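Local coordinates for protein dihydropteroate synthase (Xanthomonas albilineans GPE PC73, PDB 6DAY) that probably condenses 4-aminobenzoate with a dihydropterin diphosphate to give dihydropteroate and diphosphate, the step that leads to folate, at residues L223-S228 against R261-A266; I189-G194 against V217-G222. One frame throughout, in Å; residues are numbered along the deposited sequence.

Overall arrangement
Both contacts belong to the dihydropteroate synthase TIM barrel, and their centres lie about 13 Å apart. Interaction 2 brings strand 187-190 beside strand 220-221; the chain then runs straight on from G222 into interaction 1, where the following loop meets the end of strand 259-262. A probable backbone hydrogen bond from R261 N to A221 O (3.0 Å) ties the two together within the sheet. L223 CG packs on F193 CD2 at 3.6 Å, and K226 CE lies 3.3 Å from F193 O. The two contacts border the 4-aminobenzoate, 189-194 through G194 and 223-228 through K226 and R227, while R261 and H263 face a sulfate.

Interaction 1 (L223-S228 against R261-A266). With PAB (4-aminobenzoic acid), chain R; SO4 (sulfate ion), chain U.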
loop_
_atom_site.group_PDB
_atom_site.type_symbol
_atom_site.label_atom_id
_atom_site.label_comp_id
_atom_site.label_asym_id
_atom_site.label_seq_id
_atom_site.Cartn_x
_atom_site.Cartn_y
_atom_site.Cartn_z
ATOM N N LEU D 223 6.494 -17.960 -1.222
ATOM C CA LEU D 223 5.993 -17.557 -2.532
ATOM C C LEU D 223 5.217 -16.258 -2.452
ATOM O O LEU D 223 4.485 -15.919 -3.385
ATOM C CB LEU D 223 5.086 -18.640 -3.126
ATOM C CG LEU D 223 5.750 -19.988 -3.341
ATOM C CD1 LEU D 223 5.238 -21.002 -2.317
ATOM C CD2 LEU D 223 5.481 -20.451 -4.736
ATOM N N SER D 224 5.386 -15.514 -1.369
ATOM C CA SER D 224 4.471 -14.408 -1.069
ATOM C C SER D 224 4.550 -13.275 -2.079
ATOM O O SER D 224 5.581 -12.585 -2.201
ATOM C CB SER D 224 4.735 -13.910 0.351
ATOM O OG SER D 224 3.794 -12.904 0.724
ATOM N N ARG D 225 3.430 -13.025 -2.754
ATOM C CA ARG D 225 3.265 -11.936 -3.708
ATOM C C ARG D 225 4.285 -11.983 -4.825
ATOM O O ARG D 225 4.550 -10.974 -5.468
ATOM C CB ARG D 225 3.294 -10.574 -3.020
ATOM C CG ARG D 225 2.350 -10.463 -1.832
ATOM C CD ARG D 225 2.363 -8.999 -1.333
ATOM N NE ARG D 225 1.376 -8.802 -0.282
ATOM C CZ ARG D 225 1.069 -7.624 0.246
ATOM N NH1 ARG D 225 1.688 -6.518 -0.159
ATOM N NH2 ARG D 225 0.141 -7.557 1.181
ATOM N N LYS D 226 4.855 -13.148 -5.098
ATOM C CA LYS D 226 5.880 -13.190 -6.121
ATOM C C LYS D 226 5.291 -13.121 -7.533
ATOM O O LYS D 226 4.085 -13.354 -7.779
ATOM C CB LYS D 226 6.695 -14.455 -5.954
ATOM C CG LYS D 226 7.437 -14.447 -4.629
ATOM C CD LYS D 226 8.749 -15.150 -4.755
ATOM C CE LYS D 226 9.529 -15.111 -3.434
ATOM N NZ LYS D 226 9.946 -13.749 -3.051
ATOM N N ARG D 227 6.188 -12.797 -8.468
ATOM C CA ARG D 227 5.832 -12.601 -9.863
ATOM C C ARG D 227 5.130 -13.844 -10.407
ATOM O O ARG D 227 4.179 -13.730 -11.174
ATOM C CB ARG D 227 7.080 -12.249 -10.695
ATOM C CG ARG D 227 7.475 -10.756 -10.636
ATOM C CD ARG D 227 6.303 -9.849 -11.064
ATOM N NE ARG D 227 6.392 -8.443 -10.638
ATOM C CZ ARG D 227 6.540 -8.024 -9.381
ATOM N NH1 ARG D 227 6.643 -8.884 -8.381
ATOM N NH2 ARG D 227 6.597 -6.727 -9.123
ATOM N N SER D 228 5.581 -15.038 -10.005
ATOM C CA SER D 228 4.938 -16.275 -10.474
ATOM C C SER D 228 3.484 -16.369 -10.027
ATOM O O SER D 228 2.642 -16.894 -10.761
ATOM C CB SER D 228 5.728 -17.489 -9.969
ATOM O OG SER D 228 6.870 -17.718 -10.776
ATOM N N ARG D 261 7.073 -18.159 4.668
ATOM C CA ARG D 261 7.589 -16.786 4.720
ATOM C C ARG D 261 6.621 -15.893 3.947
ATOM O O ARG D 261 6.548 -15.955 2.715
ATOM C CB ARG D 261 9.021 -16.703 4.179
ATOM C CG ARG D 261 9.619 -15.304 4.300
ATOM C CD ARG D 261 11.101 -15.274 3.851
ATOM N NE ARG D 261 11.581 -13.910 3.931
ATOM C CZ ARG D 261 11.502 -13.023 2.933
ATOM N NH1 ARG D 261 10.971 -13.350 1.768
ATOM N NH2 ARG D 261 11.981 -11.789 3.113
ATOM N N VAL D 262 5.869 -15.063 4.660
ATOM C CA VAL D 262 4.731 -14.381 4.038
ATOM C C VAL D 262 4.656 -12.916 4.429
ATOM O O VAL D 262 5.049 -12.510 5.530
ATOM C CB VAL D 262 3.364 -15.078 4.397
ATOM C CG1 VAL D 262 3.493 -16.578 4.229
ATOM C CG2 VAL D 262 2.982 -14.755 5.828
ATOM N N HIS D 263 4.040 -12.126 3.536
ATOM C CA HIS D 263 3.649 -10.771 3.892
ATOM C C HIS D 263 2.310 -10.758 4.620
ATOM O O HIS D 263 2.125 -9.980 5.562
ATOM C CB HIS D 263 3.473 -9.900 2.646
ATOM C CG HIS D 263 4.704 -9.768 1.822
ATOM N ND1 HIS D 263 4.985 -10.616 0.774
ATOM C CD2 HIS D 263 5.721 -8.871 1.872
ATOM C CE1 HIS D 263 6.144 -10.271 0.232
ATOM N NE2 HIS D 263 6.605 -9.208 0.874
ATOM N N ASP D 264 1.376 -11.599 4.164
ATOM C CA ASP D 264 -0.031 -11.546 4.613
ATOM C C ASP D 264 -0.268 -12.543 5.739
ATOM O O ASP D 264 -0.812 -13.657 5.579
ATOM C CB ASP D 264 -0.953 -11.753 3.424
ATOM C CG ASP D 264 -0.660 -10.728 2.333
ATOM O OD1 ASP D 264 -1.062 -9.558 2.501
ATOM O OD2 ASP D 264 0.047 -11.055 1.357
ATOM N N VAL D 265 0.152 -12.112 6.915
ATOM C CA VAL D 265 0.248 -13.019 8.047
ATOM C C VAL D 265 -1.141 -13.455 8.512
ATOM O O VAL D 265 -1.403 -14.655 8.645
ATOM C CB VAL D 265 1.085 -12.380 9.166
ATOM C CG1 VAL D 265 0.960 -13.197 10.454
ATOM C CG2 VAL D 265 2.581 -12.282 8.726
ATOM N N ALA D 266 -2.053 -12.498 8.763
ATOM C CA ALA D 266 -3.359 -12.859 9.302
ATOM C C ALA D 266 -4.087 -13.836 8.375
ATOM O O ALA D 266 -4.723 -14.808 8.835
ATOM C CB ALA D 266 -4.196 -11.588 9.513
HETATM C "C1'" PAB R . 9.796 -12.586 -7.395
HETATM O "O1'" PAB R . 8.786 -11.841 -7.463
HETATM O "O2'" PAB R . 9.954 -13.495 -8.233
HETATM C C1 PAB R . 10.820 -12.386 -6.291
HETATM C C2 PAB R . 10.548 -11.440 -5.321
HETATM C C3 PAB R . 11.444 -11.218 -4.297
HETATM C C4 PAB R . 12.625 -11.940 -4.247
HETATM C C5 PAB R . 12.904 -12.892 -5.226
HETATM C C6 PAB R . 12.003 -13.123 -6.252
HETATM N N4 PAB R . 13.558 -11.673 -3.159
HETATM S S SO4 U . 10.574 -9.849 -0.212
HETATM O O1 SO4 U . 9.449 -8.950 0.082
HETATM O O2 SO4 U . 11.143 -9.539 -1.524
HETATM O O3 SO4 U . 11.658 -9.651 0.771
HETATM O O4 SO4 U . 10.120 -11.241 -0.167
HETATM O O HOH W 1 1.403 -13.334 1.666
HETATM O O HOH W 2 7.910 -15.340 0.352
#
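At the anion-binding end of the active site, S224 meets H263 where the loop after strand 220-221 passes the end of strand 259-262. Two bonds join the residues: H263 N donates to S224 OG (2.9 Å, nearly straight at 168°), and OG also pairs with H263 ND1 at 2.6 Å, meeting the ring at its edge. The anti placement of OG relative to the backbone N (chi1 -175°) carries the hydroxyl across to H263. A water completes the grip on OG and links it to the backbone N and OD2 of D264. A side-on salt bridge joins R225 to D264, one nitrogen to each oxygen: NE to OD2 at 3.1 Å and NH2 to OD1 at 2.7 Å. Guanidinium and carboxylate are nearly coplanar, 27° apart, and H263 CB covers one face of the guanidinium.

These loops sit at the C-terminal ends of barrel strands, the usual place of a TIM-barrel active site. Here they present two ligand sites. The sulfate takes H263 NE2 to O1 (3.0 Å), R261 NH1 to O4 (3.0 Å) and R261 NH2 to O3 (3.2 Å), with N27 as a further donor; as in related synthases, this pocket probably receives diphosphate. D61 forms a salt bridge with R261 NE, which would steady the guanidinium. The 4-aminobenzoate carboxylate accepts from R227 N through O1' (2.9 Å) at the start of helix 227-233, while K226 brings NZ close to the ligand ring.

Interaction 2 (I189-G194 against V217-G222); sequences IDPGFG and VPVLAG. With PAB (4-aminobenzoic acid), chain R.
I189 and V219 form a single parallel bridge, established by two main-chain hydrogen bonds, one on each side of V219. I189 N donates to P218 O at 3.0 Å, and L220 N donates to I189 O at 2.8 Å. The V219 CA-H group adds a contact to the same I189 O. The segments run 24° apart end to end. D190 and L220 still lie abreast, and only after them do the backbones part, F193 CA and G222 CA being 6.3 Å apart.

Apolar contacts follow on the side facing the surrounding helices. I189 places CG1 between its backbone N and carbonyl carbon (chi1 58°), a crowded position that lets this branch touch V217 CG2 at 3.7 Å and V219 CG2 at 3.8 Å. Further along, the F193 ring receives A221 CB near its plane, at the CE2 edge (3.9 Å); L205 and L206 of helix 199-207 also touch F193. P191 and V219 both pack on L209 of helix 209-212.

Polar contacts gather around D190. Its OD1 accepts from G192 N at 2.7 Å, the donor standing 46° out of the carboxylate plane; this is an Asx turn, which bends the chain off the end of the strand. A water that accepts from F193 N and G222 N also sits next to this oxygen, bridging the gap where the backbones diverge. A second water lies within hydrogen-bonding reach of F193 O and G222 O. The other carboxylate oxygen, OD2, lies 3.2 Å from L220 CD2, and both of these side chains also touch V142 of strand 141-144.

Bringing the sixth strand, 187-190, against the seventh, 220-221, closes the eight-stranded parallel barrel typical of the TIM-barrel fold.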
loop_
_atom_site.group_PDB
_atom_site.type_symbol
_atom_site.label_atom_id
_atom_site.label_comp_id
_atom_site.label_asym_id
_atom_site.label_seq_id
_atom_site.Cartn_x
_atom_site.Cartn_y
_atom_site.Cartn_z
ATOM N N ILE D 189 16.119 -25.647 5.064
ATOM C CA ILE D 189 16.374 -25.439 3.647
ATOM C C ILE D 189 15.164 -24.777 3.008
ATOM O O ILE D 189 14.036 -24.850 3.511
ATOM C CB ILE D 189 16.721 -26.738 2.895
ATOM C CG1 ILE D 189 15.618 -27.810 3.017
ATOM C CG2 ILE D 189 18.048 -27.291 3.375
ATOM C CD1 ILE D 189 16.005 -29.066 2.283
ATOM N N ASP D 190 15.430 -24.127 1.868
ATOM C CA ASP D 190 14.431 -23.339 1.147
ATOM C C ASP D 190 14.703 -23.495 -0.347
ATOM O O ASP D 190 15.820 -23.184 -0.813
ATOM C CB ASP D 190 14.575 -21.890 1.635
ATOM C CG ASP D 190 13.680 -20.903 0.904
ATOM O OD1 ASP D 190 13.061 -21.248 -0.114
ATOM O OD2 ASP D 190 13.610 -19.751 1.367
ATOM N N PRO D 191 13.743 -23.958 -1.142
ATOM C CA PRO D 191 14.003 -24.097 -2.583
ATOM C C PRO D 191 14.165 -22.769 -3.295
ATOM O O PRO D 191 14.499 -22.768 -4.494
ATOM C CB PRO D 191 12.760 -24.837 -3.100
ATOM C CG PRO D 191 11.717 -24.479 -2.157
ATOM C CD PRO D 191 12.376 -24.430 -0.799
ATOM N N GLY D 192 13.861 -21.662 -2.632
ATOM C CA GLY D 192 14.072 -20.354 -3.244
ATOM C C GLY D 192 13.096 -20.064 -4.367
ATOM O O GLY D 192 13.497 -19.728 -5.489
ATOM N N PHE D 193 11.800 -20.183 -4.097
ATOM C CA PHE D 193 10.852 -19.812 -5.124
ATOM C C PHE D 193 11.112 -18.387 -5.607
ATOM O O PHE D 193 11.392 -17.489 -4.808
ATOM C CB PHE D 193 9.452 -19.936 -4.546
ATOM C CG PHE D 193 9.041 -21.345 -4.247
ATOM C CD1 PHE D 193 8.793 -22.238 -5.282
ATOM C CD2 PHE D 193 8.851 -21.775 -2.943
ATOM C CE1 PHE D 193 8.364 -23.532 -5.036
ATOM C CE2 PHE D 193 8.430 -23.082 -2.681
ATOM C CZ PHE D 193 8.191 -23.969 -3.752
ATOM N N GLY D 194 11.046 -18.197 -6.937
ATOM C CA GLY D 194 11.242 -16.907 -7.561
ATOM C C GLY D 194 12.683 -16.517 -7.864
ATOM O O GLY D 194 12.891 -15.553 -8.615
ATOM N N VAL D 217 15.392 -32.224 7.290
ATOM C CA VAL D 217 15.532 -30.870 7.830
ATOM C C VAL D 217 14.271 -30.100 7.466
ATOM O O VAL D 217 13.688 -30.335 6.398
ATOM C CB VAL D 217 16.809 -30.156 7.338
ATOM C CG1 VAL D 217 18.044 -31.057 7.548
ATOM C CG2 VAL D 217 16.708 -29.771 5.909
ATOM N N PRO D 218 13.833 -29.175 8.312
ATOM C CA PRO D 218 12.617 -28.393 8.000
ATOM C C PRO D 218 12.779 -27.577 6.728
ATOM O O PRO D 218 13.847 -27.039 6.436
ATOM C CB PRO D 218 12.457 -27.481 9.221
ATOM C CG PRO D 218 13.204 -28.183 10.327
ATOM C CD PRO D 218 14.367 -28.898 9.657
ATOM N N VAL D 219 11.685 -27.438 5.997
ATOM C CA VAL D 219 11.673 -26.763 4.714
ATOM C C VAL D 219 10.866 -25.494 4.886
ATOM O O VAL D 219 9.730 -25.535 5.377
ATOM C CB VAL D 219 11.064 -27.668 3.623
ATOM C CG1 VAL D 219 10.895 -26.928 2.302
ATOM C CG2 VAL D 219 11.951 -28.902 3.441
ATOM N N LEU D 220 11.429 -24.387 4.421
ATOM C CA LEU D 220 10.746 -23.096 4.393
ATOM C C LEU D 220 10.266 -22.844 2.968
ATOM O O LEU D 220 11.009 -23.068 2.013
ATOM C CB LEU D 220 11.743 -22.016 4.861
ATOM C CG LEU D 220 11.227 -20.544 4.864
ATOM C CD1 LEU D 220 12.098 -19.717 5.831
ATOM C CD2 LEU D 220 11.265 -19.903 3.490
ATOM N N ALA D 221 9.012 -22.419 2.802
ATOM C CA ALA D 221 8.537 -22.032 1.484
ATOM C C ALA D 221 8.138 -20.560 1.511
ATOM O O ALA D 221 7.454 -20.121 2.436
ATOM C CB ALA D 221 7.329 -22.862 1.060
ATOM N N GLY D 222 8.561 -19.823 0.501
ATOM C CA GLY D 222 8.233 -18.407 0.428
ATOM C C GLY D 222 7.815 -18.034 -0.968
ATOM O O GLY D 222 8.661 -17.839 -1.832
HETATM C "C1'" PAB R . 9.796 -12.586 -7.395
HETATM O "O1'" PAB R . 8.786 -11.841 -7.463
HETATM O "O2'" PAB R . 9.954 -13.495 -8.233
HETATM C C1 PAB R . 10.820 -12.386 -6.291
HETATM C C2 PAB R . 10.548 -11.440 -5.321
HETATM C C3 PAB R . 11.444 -11.218 -4.297
HETATM C C4 PAB R . 12.625 -11.940 -4.247
HETATM C C5 PAB R . 12.904 -12.892 -5.226
HETATM C C6 PAB R . 12.003 -13.123 -6.252
HETATM N N4 PAB R . 13.558 -11.673 -3.159
HETATM O O HOH W 3 11.049 -20.134 -1.211
HETATM O O HOH W 4 11.495 -17.617 -2.091
#